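Local coordinates for protein tryptophanyl-tRNA synthetase (Thermus thermophilus, PDB 2EL7) that probably catalyses the ATP-dependent attachment of tryptophan to its cognate tRNA, working as a homodimer, at residues Ser85-Glu89 with Arg311-Gln315; Thr238-Leu244 with Leu256-Tyr260; Phe247-Leu252 with Ile273-Leu278. All coordinates share one frame; numbering follows the deposited sequence.

Interaction 1 closes the longest loop of the three, joining the turn after strand 80-83 of the parallel sheet to the C-terminal helix 296-324; interactions 2 and 3 are nested within it along the chain. They lie on the other side of the chain's centre, with centres about 49 Å and 44 Å from that of interaction 1. Interactions 2 and 3 share helix 250-261, have centres about 10 Å apart and touch: L274 packs on L240, Y243 and L244, and their segments alternate in sequence. The far side of the molecule from interaction 1 thus holds a compact helical cluster, while helices 267-294 and 296-324, consecutive in sequence, connect it with the nucleotide-binding fold and the subunit interface.

Interaction 1: Ser85-Glu89 with Arg311-Gln315; sequences SHVPE and RAVAQ
V87 and A314 make the apolar part of this contact, in which the loop 85-89 meets one side of helix 296-324. V87 CG1 lies 3.7 Å from A314 CB. The valine has CG1 anti to the backbone N (chi1 -175°), which directs this branch at the alanine, while its other methyl, CG2, approaches R311 NH1 at 4.1 Å. Y140 also touches both V87 and A314. E89 adds its CB at 4.2 Å from A314 CB.

The hydrogen bonding is slight. Q315 NE2 donates to E89 OE2 over 3.2 Å, with an N-H...O angle of 159°. The oxygen lies close to the amide plane of Q315, but the donor reaches it from above the carboxylate, 53° out of its plane, and the two flat groups are steeply inclined to each other. A bend at chi2 of E89 brings the carboxylate round to this position.

Charge enters through R311. R311 NH1 is 2.9 Å from H86 O, which sits at the edge of the guanidinium near its plane, yet the angle is too poor for a hydrogen bond; the approach may nevertheless be electrostatically favourable. E89 OE1 and R311 NE are 5.6 Å apart, so any attraction between these opposite charges acts without contact.

The same loop faces the dimer partner: H86 NE2 is hydrogen-bonded to L328 O of the second subunit, and P88 packs on E92 of that subunit. The V87 side chain is about 7 Å from that of D136, a predicted tryptophan-binding residue. A loop leaving the end of a parallel strand and lying close to the predicted tryptophan site is consistent with the Rossmann-type catalytic fold of class I synthetases; here the loop is packed against the long C-terminal helix beside the subunit interface.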
ATOM      1  N   SER A  85      -2.696   2.700 -11.932  1.00 24.99           N
ATOM      2  CA  SER A  85      -2.740   3.897 -11.072  1.00 24.86           C
ATOM      3  C   SER A  85      -4.001   4.768 -11.175  1.00 24.41           C
ATOM      4  O   SER A  85      -4.221   5.629 -10.326  1.00 34.52           O
ATOM      5  CB  SER A  85      -1.493   4.791 -11.290  1.00 18.30           C
ATOM      6  OG  SER A  85      -1.462   5.439 -12.552  1.00 18.89           O
ATOM      7  N   HIS A  86      -4.831   4.571 -12.193  1.00 24.28           N
ATOM      8  CA  HIS A  86      -6.053   5.369 -12.302  1.00 20.21           C
ATOM      9  C   HIS A  86      -7.148   4.917 -11.342  1.00 23.80           C
ATOM     10  O   HIS A  86      -8.089   5.647 -11.099  1.00 26.65           O
ATOM     11  CB  HIS A  86      -6.562   5.396 -13.746  1.00 17.15           C
ATOM     12  CG  HIS A  86      -5.657   6.156 -14.669  1.00 31.93           C
ATOM     13  ND1 HIS A  86      -6.004   6.480 -15.962  1.00 34.25           N
ATOM     14  CD2 HIS A  86      -4.399   6.635 -14.484  1.00 21.06           C
ATOM     15  CE1 HIS A  86      -4.996   7.120 -16.535  1.00 37.37           C
ATOM     16  NE2 HIS A  86      -4.012   7.226 -15.660  1.00 26.12           N
ATOM     17  N   VAL A  87      -7.019   3.718 -10.787  1.00 25.54           N
ATOM     18  CA  VAL A  87      -7.973   3.240  -9.793  1.00 28.53           C
ATOM     19  C   VAL A  87      -7.124   2.890  -8.572  1.00 27.16           C
ATOM     20  O   VAL A  87      -6.731   1.754  -8.364  1.00 39.73           O
ATOM     21  CB  VAL A  87      -8.743   2.034 -10.290  1.00 19.57           C
ATOM     22  CG1 VAL A  87      -9.800   1.640  -9.270  1.00 19.01           C
ATOM     23  CG2 VAL A  87      -9.372   2.377 -11.634  1.00 16.36           C
ATOM     24  N   PRO A  88      -6.830   3.891  -7.750  1.00 32.34           N
ATOM     25  CA  PRO A  88      -6.017   3.797  -6.537  1.00 36.05           C
ATOM     26  C   PRO A  88      -6.531   2.944  -5.380  1.00 39.16           C
ATOM     27  O   PRO A  88      -5.742   2.578  -4.504  1.00 38.27           O
ATOM     28  CB  PRO A  88      -5.854   5.262  -6.148  1.00 36.27           C
ATOM     29  CG  PRO A  88      -7.243   5.795  -6.457  1.00 29.62           C
ATOM     30  CD  PRO A  88      -7.453   5.227  -7.853  1.00 33.74           C
ATOM     31  N   GLU A  89      -7.836   2.653  -5.363  1.00 30.56           N
ATOM     32  CA  GLU A  89      -8.447   1.845  -4.316  1.00 18.84           C
ATOM     33  C   GLU A  89      -7.673   0.547  -4.060  1.00 25.97           C
ATOM     34  O   GLU A  89      -7.565   0.101  -2.921  1.00 23.19           O
ATOM     35  CB  GLU A  89      -9.896   1.442  -4.680  1.00 32.67           C
ATOM     36  CG  GLU A  89     -11.015   2.461  -4.495  1.00 26.41           C
ATOM     37  CD  GLU A  89     -10.969   3.599  -5.485  1.00 32.95           C
ATOM     38  OE1 GLU A  89     -10.411   3.431  -6.587  1.00 38.67           O
ATOM     39  OE2 GLU A  89     -11.513   4.672  -5.168  1.00 41.28           O
ATOM     40  N   ARG A 311     -13.545   1.309 -11.766  1.00 31.34           N
ATOM     41  CA  ARG A 311     -13.674   2.003 -10.486  1.00 25.08           C
ATOM     42  C   ARG A 311     -15.060   1.850  -9.843  1.00 25.57           C
ATOM     43  O   ARG A 311     -15.190   1.887  -8.620  1.00 29.51           O
ATOM     44  CB  ARG A 311     -13.347   3.491 -10.666  1.00 23.09           C
ATOM     45  CG  ARG A 311     -13.441   4.313  -9.371  1.00 34.58           C
ATOM     46  CD  ARG A 311     -12.635   5.606  -9.445  1.00 41.75           C
ATOM     47  NE  ARG A 311     -12.975   6.366 -10.646  1.00 41.65           N
ATOM     48  CZ  ARG A 311     -12.137   6.604 -11.657  1.00 48.89           C
ATOM     49  NH1 ARG A 311     -10.880   6.156 -11.617  1.00 20.74           N
ATOM     50  NH2 ARG A 311     -12.582   7.248 -12.739  1.00 36.36           N
ATOM     51  N   ALA A 312     -16.094   1.700 -10.661  1.00 24.28           N
ATOM     52  CA  ALA A 312     -17.441   1.518 -10.135  1.00 30.96           C
ATOM     53  C   ALA A 312     -17.403   0.212  -9.330  1.00 27.87           C
ATOM     54  O   ALA A 312     -17.927   0.133  -8.206  1.00 31.12           O
ATOM     55  CB  ALA A 312     -18.477   1.430 -11.297  1.00 17.52           C
ATOM     56  N   VAL A 313     -16.771  -0.809  -9.905  1.00 21.20           N
ATOM     57  CA  VAL A 313     -16.628  -2.093  -9.218  1.00 24.26           C
ATOM     58  C   VAL A 313     -15.693  -1.970  -8.001  1.00 26.65           C
ATOM     59  O   VAL A 313     -16.045  -2.415  -6.907  1.00 30.70           O
ATOM     60  CB  VAL A 313     -16.066  -3.179 -10.172  1.00 24.60           C
ATOM     61  CG1 VAL A 313     -15.685  -4.417  -9.407  1.00 16.51           C
ATOM     62  CG2 VAL A 313     -17.106  -3.524 -11.227  1.00 29.70           C
ATOM     63  N   ALA A 314     -14.522  -1.355  -8.179  1.00 23.14           N
ATOM     64  CA  ALA A 314     -13.538  -1.221  -7.084  1.00 24.01           C
ATOM     65  C   ALA A 314     -14.066  -0.528  -5.829  1.00 25.65           C
ATOM     66  O   ALA A 314     -13.807  -0.979  -4.717  1.00 19.45           O
ATOM     67  CB  ALA A 314     -12.284  -0.508  -7.577  1.00 14.00           C
ATOM     68  N   GLN A 315     -14.797   0.568  -6.003  1.00 23.18           N
ATOM     69  CA  GLN A 315     -15.351   1.284  -4.859  1.00 25.93           C
ATOM     70  C   GLN A 315     -16.386   0.449  -4.154  1.00 27.73           C
ATOM     71  O   GLN A 315     -16.490   0.496  -2.925  1.00 28.62           O
ATOM     72  CB  GLN A 315     -15.964   2.601  -5.301  1.00 23.63           C
ATOM     73  CG  GLN A 315     -14.992   3.341  -6.171  1.00 42.72           C
ATOM     74  CD  GLN A 315     -15.326   4.791  -6.319  1.00 45.27           C
ATOM     75  OE1 GLN A 315     -16.491   5.154  -6.462  1.00 48.27           O
ATOM     76  NE2 GLN A 315     -14.297   5.641  -6.309  1.00 44.52           N
TER

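Interaction 2: Thr238-Leu244 with Leu256-Tyr260; sequences TILFTYL and LKEEY
F241 and K257, whose CA atoms lie 7.8 Å apart, mark the nearest point of two helical segments that run almost antiparallel, at 167°, with their axes 12.1 Å from each other. The F241 ring fills this wide spacing. Its CE2 edge points at one face of Y260 in a T-shaped (edge-to-face) pair, with the centroids 5.0 Å apart and the planes at 61°; the atom sits over the rim of the tyrosine ring, not its centre. Y260 has CG anti to the backbone N (chi1 -176°), which carries the ring to F241, and its turn about CB-CG sets the face. The aliphatic part of K257 runs alongside F241 in the opposite direction, K257 CG lying 3.2 Å from F241 CD1. L256 CB approaches F241 CE1 at 4.0 Å, and L244 CD2 meets L256 CD2 at the same distance. Replacing F241 by an alanine would probably open a gap between the helices and deprive the Y260 face of its aromatic partner. At the polar end D222 takes a weak hydrogen bond from T238 OG1 and lies close to Y260 OH. Between these two segments the chemistry is mainly van der Waals packing with one aromatic pair.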
ATOM      1  N   THR A 238      15.206 -24.677 -39.533  1.00 49.37           N
ATOM      2  CA  THR A 238      15.657 -23.290 -39.404  1.00 58.19           C
ATOM      3  C   THR A 238      14.535 -22.371 -38.888  1.00 62.66           C
ATOM      4  O   THR A 238      13.362 -22.545 -39.242  1.00 66.01           O
ATOM      5  CB  THR A 238      16.145 -22.753 -40.758  1.00 57.00           C
ATOM      6  OG1 THR A 238      16.937 -23.757 -41.406  1.00 55.49           O
ATOM      7  CG2 THR A 238      16.977 -21.489 -40.566  1.00 35.31           C
ATOM      8  N   ILE A 239      14.886 -21.390 -38.058  1.00 62.46           N
ATOM      9  CA  ILE A 239      13.860 -20.496 -37.535  1.00 63.88           C
ATOM     10  C   ILE A 239      13.156 -19.881 -38.741  1.00 62.16           C
ATOM     11  O   ILE A 239      12.010 -19.435 -38.651  1.00 55.89           O
ATOM     12  CB  ILE A 239      14.453 -19.376 -36.618  1.00 63.48           C
ATOM     13  CG1 ILE A 239      15.165 -18.309 -37.444  1.00 66.02           C
ATOM     14  CG2 ILE A 239      15.425 -19.985 -35.617  1.00 53.37           C
ATOM     15  CD1 ILE A 239      15.615 -17.110 -36.613  1.00 68.93           C
ATOM     16  N   LEU A 240      13.849 -19.899 -39.877  1.00 56.93           N
ATOM     17  CA  LEU A 240      13.320 -19.366 -41.122  1.00 56.90           C
ATOM     18  C   LEU A 240      11.994 -20.026 -41.509  1.00 54.85           C
ATOM     19  O   LEU A 240      11.057 -19.337 -41.931  1.00 59.82           O
ATOM     20  CB  LEU A 240      14.333 -19.561 -42.246  1.00 58.21           C
ATOM     21  CG  LEU A 240      13.991 -18.896 -43.577  1.00 63.63           C
ATOM     22  CD1 LEU A 240      14.211 -17.397 -43.477  1.00 62.14           C
ATOM     23  CD2 LEU A 240      14.874 -19.477 -44.665  1.00 72.70           C
ATOM     24  N   PHE A 241      11.907 -21.349 -41.374  1.00 51.78           N
ATOM     25  CA  PHE A 241      10.670 -22.052 -41.713  1.00 40.71           C
ATOM     26  C   PHE A 241       9.698 -22.092 -40.554  1.00 44.34           C
ATOM     27  O   PHE A 241       8.540 -22.476 -40.730  1.00 40.38           O
ATOM     28  CB  PHE A 241      10.966 -23.471 -42.192  1.00 46.63           C
ATOM     29  CG  PHE A 241      11.188 -23.566 -43.671  1.00 51.16           C
ATOM     30  CD1 PHE A 241      10.119 -23.763 -44.534  1.00 54.73           C
ATOM     31  CD2 PHE A 241      12.463 -23.387 -44.211  1.00 58.37           C
ATOM     32  CE1 PHE A 241      10.313 -23.773 -45.918  1.00 49.14           C
ATOM     33  CE2 PHE A 241      12.670 -23.396 -45.594  1.00 53.92           C
ATOM     34  CZ  PHE A 241      11.594 -23.587 -46.446  1.00 51.93           C
ATOM     35  N   THR A 242      10.169 -21.704 -39.368  1.00 43.07           N
ATOM     36  CA  THR A 242       9.316 -21.665 -38.182  1.00 40.30           C
ATOM     37  C   THR A 242       8.450 -20.417 -38.330  1.00 40.84           C
ATOM     38  O   THR A 242       7.218 -20.478 -38.243  1.00 41.96           O
ATOM     39  CB  THR A 242      10.157 -21.573 -36.893  1.00 46.10           C
ATOM     40  OG1 THR A 242      10.924 -22.774 -36.740  1.00 50.72           O
ATOM     41  CG2 THR A 242       9.268 -21.398 -35.678  1.00 44.43           C
ATOM     42  N   TYR A 243       9.107 -19.287 -38.572  1.00 38.11           N
ATOM     43  CA  TYR A 243       8.411 -18.031 -38.778  1.00 33.78           C
ATOM     44  C   TYR A 243       7.492 -18.209 -39.964  1.00 37.52           C
ATOM     45  O   TYR A 243       6.322 -17.845 -39.905  1.00 48.55           O
ATOM     46  CB  TYR A 243       9.386 -16.909 -39.096  1.00 27.19           C
ATOM     47  CG  TYR A 243      10.244 -16.447 -37.945  1.00 36.00           C
ATOM     48  CD1 TYR A 243      11.149 -15.405 -38.121  1.00 41.44           C
ATOM     49  CD2 TYR A 243      10.147 -17.028 -36.678  1.00 33.93           C
ATOM     50  CE1 TYR A 243      11.946 -14.946 -37.073  1.00 38.33           C
ATOM     51  CE2 TYR A 243      10.945 -16.569 -35.613  1.00 36.62           C
ATOM     52  CZ  TYR A 243      11.844 -15.529 -35.828  1.00 33.99           C
ATOM     53  OH  TYR A 243      12.688 -15.094 -34.826  1.00 36.27           O
ATOM     54  N   LEU A 244       8.018 -18.772 -41.049  1.00 42.52           N
ATOM     55  CA  LEU A 244       7.208 -18.974 -42.250  1.00 42.48           C
ATOM     56  C   LEU A 244       5.889 -19.659 -41.901  1.00 43.21           C
ATOM     57  O   LEU A 244       4.834 -19.319 -42.436  1.00 47.03           O
ATOM     58  CB  LEU A 244       7.969 -19.818 -43.279  1.00 40.63           C
ATOM     59  CG  LEU A 244       7.269 -20.060 -44.625  1.00 32.08           C
ATOM     60  CD1 LEU A 244       7.226 -18.768 -45.413  1.00 25.70           C
ATOM     61  CD2 LEU A 244       8.006 -21.132 -45.411  1.00 28.28           C
ATOM     62  N   LEU A 256       7.173 -25.580 -50.101  1.00 53.73           N
ATOM     63  CA  LEU A 256       8.447 -24.876 -50.041  1.00 53.68           C
ATOM     64  C   LEU A 256       9.451 -25.722 -49.273  1.00 53.93           C
ATOM     65  O   LEU A 256      10.638 -25.743 -49.604  1.00 45.97           O
ATOM     66  CB  LEU A 256       8.251 -23.522 -49.359  1.00 55.11           C
ATOM     67  CG  LEU A 256       8.630 -22.228 -50.089  1.00 51.71           C
ATOM     68  CD1 LEU A 256       8.242 -22.275 -51.551  1.00 45.78           C
ATOM     69  CD2 LEU A 256       7.937 -21.071 -49.377  1.00 48.67           C
ATOM     70  N   LYS A 257       8.972 -26.427 -48.249  1.00 57.42           N
ATOM     71  CA  LYS A 257       9.852 -27.282 -47.453  1.00 60.22           C
ATOM     72  C   LYS A 257      10.375 -28.458 -48.273  1.00 57.28           C
ATOM     73  O   LYS A 257      11.586 -28.675 -48.354  1.00 55.22           O
ATOM     74  CB  LYS A 257       9.138 -27.794 -46.195  1.00 55.75           C
ATOM     75  CG  LYS A 257       9.142 -26.793 -45.047  1.00 60.78           C
ATOM     76  CD  LYS A 257       8.680 -27.406 -43.738  1.00 57.71           C
ATOM     77  CE  LYS A 257       7.265 -27.933 -43.839  1.00 67.67           C
ATOM     78  NZ  LYS A 257       6.803 -28.468 -42.525  1.00 77.70           N
ATOM     79  N   GLU A 258       9.467 -29.214 -48.878  1.00 57.05           N
ATOM     80  CA  GLU A 258       9.871 -30.343 -49.701  1.00 61.49           C
ATOM     81  C   GLU A 258      10.991 -29.859 -50.640  1.00 61.97           C
ATOM     82  O   GLU A 258      12.060 -30.471 -50.722  1.00 62.63           O
ATOM     83  CB  GLU A 258       8.672 -30.850 -50.513  1.00 64.43           C
ATOM     84  CG  GLU A 258       8.839 -32.265 -51.059  1.00 78.08           C
ATOM     85  CD  GLU A 258       9.076 -33.297 -49.955  1.00 81.78           C
ATOM     86  OE1 GLU A 258       8.231 -33.391 -49.036  1.00 89.52           O
ATOM     87  OE2 GLU A 258      10.101 -34.013 -50.007  1.00 79.28           O
ATOM     88  N   GLU A 259      10.740 -28.733 -51.307  1.00 52.27           N
ATOM     89  CA  GLU A 259      11.671 -28.121 -52.247  1.00 51.48           C
ATOM     90  C   GLU A 259      12.973 -27.641 -51.586  1.00 54.29           C
ATOM     91  O   GLU A 259      14.037 -27.695 -52.196  1.00 58.74           O
ATOM     92  CB  GLU A 259      10.970 -26.947 -52.942  1.00 56.08           C
ATOM     93  CG  GLU A 259      11.478 -26.575 -54.322  1.00 59.97           C
ATOM     94  CD  GLU A 259      11.323 -27.697 -55.330  1.00 68.90           C
ATOM     95  OE1 GLU A 259      10.251 -28.337 -55.354  1.00 69.69           O
ATOM     96  OE2 GLU A 259      12.276 -27.930 -56.111  1.00 74.44           O
ATOM     97  N   TYR A 260      12.894 -27.170 -50.345  1.00 52.47           N
ATOM     98  CA  TYR A 260      14.087 -26.698 -49.643  1.00 52.91           C
ATOM     99  C   TYR A 260      15.006 -27.896 -49.395  1.00 58.30           C
ATOM    100  O   TYR A 260      16.236 -27.773 -49.381  1.00 51.68           O
ATOM    101  CB  TYR A 260      13.694 -26.064 -48.300  1.00 51.83           C
ATOM    102  CG  TYR A 260      14.844 -25.443 -47.517  1.00 45.87           C
ATOM    103  CD1 TYR A 260      15.327 -24.175 -47.832  1.00 49.91           C
ATOM    104  CD2 TYR A 260      15.440 -26.126 -46.456  1.00 51.98           C
ATOM    105  CE1 TYR A 260      16.378 -23.594 -47.112  1.00 53.68           C
ATOM    106  CE2 TYR A 260      16.492 -25.557 -45.723  1.00 57.50           C
ATOM    107  CZ  TYR A 260      16.955 -24.289 -46.059  1.00 56.53           C
ATOM    108  OH  TYR A 260      17.994 -23.725 -45.347  1.00 56.67           O
TER

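Interaction 3: Phe247-Leu252 with Ile273-Leu278; sequences FAPKDL and ILFDHL
F247 and L278 form the tight part of the contact: L278 CD1 stands over the centre of the phenylalanine ring, 3.6 Å from the centroid of F247 and only 10° off its normal, a well-placed CH-pi contact. L274 CD1 is a looser neighbour at 4.5 Å from F247 CD1. The ring also packs on I16 and L20 of helix 16-33.

Toward solvent the fit depends on H277. F247 has CG anti to its carbonyl carbon (chi1 -48°), which carries the ring to the leucines. H277 ND1 donates a weak hydrogen bond to F247 O, 3.4 Å long with an angle of 132°. A248 CB covers one face of the imidazole, toward its rim, and P249 CD crosses nearby, 3.8 Å from H277 CE1. At the far end L252 CD2 comes to 3.6 Å from the polar H277 NE2, the two side chains approaching from opposite directions, and makes an apolar contact with I273 CG2 at 4.1 Å.

Through A248 and the N-cap residue P249, the short turn between helices 239-247 and 250-261 packs against helix 267-294. F247 joins this all-helical cluster to helix 16-33, whose first turn contains the last residues of the predicted HIGH region of the class I catalytic fold.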
ATOM      1  N   PHE A 247       3.140 -17.331 -40.423  1.00 37.94           N
ATOM      2  CA  PHE A 247       2.482 -16.386 -41.328  1.00 33.04           C
ATOM      3  C   PHE A 247       2.092 -16.721 -42.758  1.00 44.33           C
ATOM      4  O   PHE A 247       1.684 -15.821 -43.496  1.00 37.84           O
ATOM      5  CB  PHE A 247       3.321 -15.125 -41.385  1.00 29.47           C
ATOM      6  CG  PHE A 247       3.718 -14.630 -40.050  1.00 31.29           C
ATOM      7  CD1 PHE A 247       4.997 -14.895 -39.551  1.00 17.28           C
ATOM      8  CD2 PHE A 247       2.795 -13.953 -39.255  1.00 22.35           C
ATOM      9  CE1 PHE A 247       5.350 -14.502 -38.285  1.00 24.06           C
ATOM     10  CE2 PHE A 247       3.134 -13.549 -37.970  1.00 25.76           C
ATOM     11  CZ  PHE A 247       4.416 -13.822 -37.475  1.00 27.68           C
ATOM     12  N   ALA A 248       2.226 -17.979 -43.167  1.00 48.53           N
ATOM     13  CA  ALA A 248       1.871 -18.354 -44.528  1.00 41.05           C
ATOM     14  C   ALA A 248       1.113 -19.666 -44.485  1.00 42.37           C
ATOM     15  O   ALA A 248       1.393 -20.523 -43.638  1.00 49.60           O
ATOM     16  CB  ALA A 248       3.122 -18.481 -45.381  1.00 39.78           C
ATOM     17  N   PRO A 249       0.150 -19.850 -45.406  1.00 42.68           N
ATOM     18  CA  PRO A 249      -0.671 -21.064 -45.477  1.00 44.40           C
ATOM     19  C   PRO A 249       0.105 -22.379 -45.523  1.00 49.37           C
ATOM     20  O   PRO A 249       1.215 -22.435 -46.054  1.00 50.15           O
ATOM     21  CB  PRO A 249      -1.533 -20.824 -46.719  1.00 44.54           C
ATOM     22  CG  PRO A 249      -0.706 -19.892 -47.557  1.00 39.37           C
ATOM     23  CD  PRO A 249      -0.109 -18.964 -46.559  1.00 40.81           C
ATOM     24  N   LYS A 250      -0.479 -23.428 -44.942  1.00 53.39           N
ATOM     25  CA  LYS A 250       0.150 -24.757 -44.910  1.00 55.64           C
ATOM     26  C   LYS A 250       0.630 -25.168 -46.302  1.00 49.47           C
ATOM     27  O   LYS A 250       1.817 -25.389 -46.518  1.00 50.37           O
ATOM     28  CB  LYS A 250      -0.844 -25.822 -44.425  1.00 65.68           C
ATOM     29  CG  LYS A 250      -1.645 -25.477 -43.183  1.00 73.31           C
ATOM     30  CD  LYS A 250      -2.662 -26.600 -42.894  1.00 83.18           C
ATOM     31  CE  LYS A 250      -3.568 -26.279 -41.698  1.00 87.88           C
ATOM     32  NZ  LYS A 250      -2.825 -26.102 -40.411  1.00 78.51           N
ATOM     33  N   ASP A 251      -0.313 -25.277 -47.237  1.00 47.68           N
ATOM     34  CA  ASP A 251      -0.017 -25.664 -48.607  1.00 46.11           C
ATOM     35  C   ASP A 251       1.281 -25.058 -49.114  1.00 51.45           C
ATOM     36  O   ASP A 251       2.205 -25.778 -49.503  1.00 49.46           O
ATOM     37  CB  ASP A 251      -1.176 -25.269 -49.516  1.00 50.89           C
ATOM     38  CG  ASP A 251      -2.333 -26.263 -49.448  1.00 68.76           C
ATOM     39  OD1 ASP A 251      -2.654 -26.742 -48.333  1.00 71.23           O
ATOM     40  OD2 ASP A 251      -2.928 -26.564 -50.507  1.00 70.52           O
ATOM     41  N   LEU A 252       1.362 -23.733 -49.099  1.00 53.25           N
ATOM     42  CA  LEU A 252       2.568 -23.052 -49.557  1.00 52.01           C
ATOM     43  C   LEU A 252       3.798 -23.425 -48.732  1.00 52.24           C
ATOM     44  O   LEU A 252       4.889 -23.620 -49.283  1.00 57.91           O
ATOM     45  CB  LEU A 252       2.354 -21.536 -49.532  1.00 43.73           C
ATOM     46  CG  LEU A 252       3.560 -20.606 -49.688  1.00 52.24           C
ATOM     47  CD1 LEU A 252       4.462 -21.079 -50.835  1.00 56.24           C
ATOM     48  CD2 LEU A 252       3.061 -19.175 -49.930  1.00 40.53           C
ATOM     49  N   ILE A 273       9.457 -14.650 -49.293  1.00 40.74           N
ATOM     50  CA  ILE A 273       8.093 -15.161 -49.142  1.00 43.13           C
ATOM     51  C   ILE A 273       7.708 -14.910 -47.685  1.00 47.80           C
ATOM     52  O   ILE A 273       6.573 -14.524 -47.395  1.00 44.38           O
ATOM     53  CB  ILE A 273       7.973 -16.669 -49.394  1.00 43.72           C
ATOM     54  CG1 ILE A 273       8.413 -17.028 -50.816  1.00 57.36           C
ATOM     55  CG2 ILE A 273       6.532 -17.096 -49.166  1.00 34.43           C
ATOM     56  CD1 ILE A 273       7.343 -16.832 -51.871  1.00 55.25           C
ATOM     57  N   LEU A 274       8.660 -15.142 -46.777  1.00 39.09           N
ATOM     58  CA  LEU A 274       8.434 -14.919 -45.352  1.00 40.68           C
ATOM     59  C   LEU A 274       8.130 -13.437 -45.080  1.00 38.12           C
ATOM     60  O   LEU A 274       7.141 -13.101 -44.438  1.00 33.30           O
ATOM     61  CB  LEU A 274       9.665 -15.331 -44.547  1.00 39.82           C
ATOM     62  CG  LEU A 274       9.633 -14.900 -43.072  1.00 41.24           C
ATOM     63  CD1 LEU A 274       8.410 -15.518 -42.360  1.00 33.21           C
ATOM     64  CD2 LEU A 274      10.925 -15.314 -42.399  1.00 38.84           C
ATOM     65  N   PHE A 275       8.996 -12.563 -45.581  1.00 35.01           N
ATOM     66  CA  PHE A 275       8.839 -11.132 -45.418  1.00 31.96           C
ATOM     67  C   PHE A 275       7.472 -10.658 -45.916  1.00 45.09           C
ATOM     68  O   PHE A 275       6.683 -10.103 -45.143  1.00 47.19           O
ATOM     69  CB  PHE A 275       9.952 -10.409 -46.174  1.00 36.38           C
ATOM     70  CG  PHE A 275       9.881  -8.914 -46.084  1.00 28.68           C
ATOM     71  CD1 PHE A 275      10.181  -8.259 -44.897  1.00 35.10           C
ATOM     72  CD2 PHE A 275       9.507  -8.159 -47.187  1.00 37.46           C
ATOM     73  CE1 PHE A 275      10.111  -6.873 -44.812  1.00 32.28           C
ATOM     74  CE2 PHE A 275       9.432  -6.762 -47.114  1.00 38.24           C
ATOM     75  CZ  PHE A 275       9.736  -6.122 -45.918  1.00 35.79           C
ATOM     76  N   ASP A 276       7.177 -10.877 -47.196  1.00 44.35           N
ATOM     77  CA  ASP A 276       5.890 -10.444 -47.740  1.00 50.61           C
ATOM     78  C   ASP A 276       4.704 -10.892 -46.885  1.00 46.79           C
ATOM     79  O   ASP A 276       3.776 -10.107 -46.625  1.00 37.82           O
ATOM     80  CB  ASP A 276       5.686 -10.955 -49.179  1.00 47.14           C
ATOM     81  CG  ASP A 276       6.718 -10.411 -50.140  1.00 53.29           C
ATOM     82  OD1 ASP A 276       7.120  -9.239 -49.947  1.00 48.56           O
ATOM     83  OD2 ASP A 276       7.118 -11.146 -51.081  1.00 47.97           O
ATOM     84  N   HIS A 277       4.732 -12.158 -46.471  1.00 44.37           N
ATOM     85  CA  HIS A 277       3.655 -12.716 -45.661  1.00 48.30           C
ATOM     86  C   HIS A 277       3.662 -12.111 -44.266  1.00 48.15           C
ATOM     87  O   HIS A 277       2.610 -11.895 -43.671  1.00 44.18           O
ATOM     88  CB  HIS A 277       3.778 -14.244 -45.606  1.00 39.06           C
ATOM     89  CG  HIS A 277       3.199 -14.930 -46.806  1.00 43.76           C
ATOM     90  ND1 HIS A 277       1.925 -15.460 -46.820  1.00 46.31           N
ATOM     91  CD2 HIS A 277       3.692 -15.108 -48.054  1.00 43.06           C
ATOM     92  CE1 HIS A 277       1.660 -15.934 -48.025  1.00 45.45           C
ATOM     93  NE2 HIS A 277       2.714 -15.732 -48.793  1.00 30.71           N
ATOM     94  N   LEU A 278       4.852 -11.810 -43.758  1.00 42.49           N
ATOM     95  CA  LEU A 278       4.949 -11.221 -42.444  1.00 37.15           C
ATOM     96  C   LEU A 278       4.357  -9.816 -42.463  1.00 31.43           C
ATOM     97  O   LEU A 278       3.512  -9.512 -41.634  1.00 37.22           O
ATOM     98  CB  LEU A 278       6.402 -11.194 -41.977  1.00 29.45           C
ATOM     99  CG  LEU A 278       6.596 -10.468 -40.653  1.00 32.40           C
ATOM    100  CD1 LEU A 278       5.698 -11.104 -39.601  1.00 41.99           C
ATOM    101  CD2 LEU A 278       8.060 -10.515 -40.248  1.00 36.54           C
TER